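PDB 4TZH: Lic12234 from Leptospira interrogans, which is of unknown function but folds as a leucine-rich repeat solenoid and is regarded as a virulence factor that may mediate protein binding. Local coordinates for residues Asp150-Gly153 and Gln154-Lys157. Residues are numbered along the deposited sequence; the frame is centred on the assembly and turned at random.
Sequences DELG and QLKK
On the convex side of a leucine-rich repeat solenoid, opposite the parallel sheet, the short 3-10 turn that runs through 150-154 brings L152 against L155 and E151 beside Q154, within the connection from strand 137-139 to strand 160-162. Two successive i+3 to i bonds carry the turn into 154-157: Q154 N donates to E151 O at 2.9 Å, and L155 N to L152 O at 3.0 Å with an N-H...O angle of 165°. Both donors stand well above the plane of the carbonyl they meet.

The leucines point into the solenoid, where both are buried. L152 reaches L155 with one branch, its CD1 lying 3.6 Å from CD1 of L155, and the two side chains cross at a slant. A chi1 of -155°, roughly anti to N, in L152 and a CG beside N in L155 bring these methyls together; L152 also packs on I129. Branched, wholly apolar residues suit this inner face.

Outside, E151 and Q154 run side by side in the same direction. Their contact is made by the E151 methylenes and the Q154 amide, which is turned 80° from the carboxylate; such residues suit a solvent-facing side, packing by their methylenes while keeping polar ends. G153, lacking a side chain, adds no bulk beside D150 O, which its N bonds. L155 then centres an inverse gamma turn that ends the 3-10 winding, and its carbonyl is taken by Q183. Beyond it K156, bent at chi2, folds back so that NZ lies 3.4 Å from G153 O, a weak bond. A water 2.8 Å from NZ and 2.7 Å from G153 O bridges the two. The lysine's probable positive charge thus helps satisfy a carbonyl at the turn's outer end, while the leucine methyls meet on its buried side.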
loop_
_atom_site.group_PDB
_atom_site.type_symbol
_atom_site.label_atom_id
_atom_site.label_comp_id
_atom_site.label_asym_id
_atom_site.label_seq_id
_atom_site.Cartn_x
_atom_site.Cartn_y
_atom_site.Cartn_z
ATOM N N ASP A 150 8.867 17.800 1.029
ATOM C CA ASP A 150 8.427 18.741 -0.007
ATOM C C ASP A 150 8.037 18.021 -1.296
ATOM O O ASP A 150 7.164 18.506 -2.021
ATOM C CB ASP A 150 9.510 19.786 -0.309
ATOM C CG ASP A 150 9.830 20.729 0.830
ATOM O OD1 ASP A 150 8.999 20.848 1.755
ATOM O OD2 ASP A 150 10.894 21.374 0.780
ATOM N N GLU A 151 8.640 16.832 -1.555
ATOM C CA GLU A 151 8.347 16.029 -2.739
ATOM C C GLU A 151 6.886 15.587 -2.805
ATOM O O GLU A 151 6.411 15.254 -3.882
ATOM C CB GLU A 151 9.289 14.820 -2.844
ATOM C CG GLU A 151 10.737 15.187 -3.156
ATOM C CD GLU A 151 11.612 15.541 -1.970
ATOM O OE1 GLU A 151 11.101 15.584 -0.828
ATOM O OE2 GLU A 151 12.826 15.762 -2.187
ATOM N N LEU A 152 6.142 15.648 -1.681
ATOM C CA LEU A 152 4.718 15.322 -1.729
ATOM C C LEU A 152 3.979 16.269 -2.680
ATOM O O LEU A 152 3.009 15.889 -3.332
ATOM C CB LEU A 152 4.111 15.351 -0.322
ATOM C CG LEU A 152 2.874 14.487 -0.124
ATOM C CD1 LEU A 152 3.212 13.018 -0.175
ATOM C CD2 LEU A 152 2.223 14.768 1.211
ATOM N N GLY A 153 4.507 17.484 -2.818
ATOM C CA GLY A 153 3.942 18.475 -3.719
ATOM C C GLY A 153 4.032 18.099 -5.185
ATOM O O GLY A 153 3.385 18.730 -6.023
ATOM N N GLN A 154 4.826 17.046 -5.515
ATOM C CA GLN A 154 4.950 16.558 -6.886
ATOM C C GLN A 154 3.752 15.717 -7.293
ATOM O O GLN A 154 3.623 15.391 -8.476
ATOM C CB GLN A 154 6.244 15.733 -7.069
ATOM C CG GLN A 154 7.529 16.537 -6.830
ATOM C CD GLN A 154 8.763 15.668 -6.643
ATOM O OE1 GLN A 154 8.740 14.425 -6.752
ATOM N NE2 GLN A 154 9.881 16.313 -6.345
ATOM N N LEU A 155 2.890 15.327 -6.320
ATOM C CA LEU A 155 1.741 14.454 -6.606
ATOM C C LEU A 155 0.584 15.292 -7.138
ATOM O O LEU A 155 -0.342 15.642 -6.415
ATOM C CB LEU A 155 1.339 13.663 -5.344
ATOM C CG LEU A 155 2.451 12.835 -4.696
ATOM C CD1 LEU A 155 1.922 12.150 -3.458
ATOM C CD2 LEU A 155 3.019 11.809 -5.653
ATOM N N LYS A 156 0.645 15.600 -8.434
ATOM C CA LYS A 156 -0.312 16.513 -9.065
ATOM C C LYS A 156 -1.732 15.986 -9.213
ATOM O O LYS A 156 -2.656 16.790 -9.386
ATOM C CB LYS A 156 0.216 17.007 -10.427
ATOM C CG LYS A 156 1.609 17.636 -10.358
ATOM C CD LYS A 156 1.630 18.932 -9.548
ATOM C CE LYS A 156 3.013 19.529 -9.471
ATOM N NZ LYS A 156 3.024 20.779 -8.666
ATOM N N LYS A 157 -1.939 14.662 -9.106
ATOM C CA LYS A 157 -3.273 14.093 -9.225
ATOM C C LYS A 157 -3.871 13.841 -7.831
ATOM O O LYS A 157 -5.023 13.412 -7.727
ATOM C CB LYS A 157 -3.202 12.776 -9.992
ATOM C CG LYS A 157 -3.034 12.977 -11.502
ATOM C CD LYS A 157 -3.001 11.644 -12.241
ATOM C CE LYS A 157 -4.246 10.802 -12.099
ATOM N NZ LYS A 157 -4.283 9.762 -13.160
HETATM O O HOH W 1 1.323 20.428 -6.477
#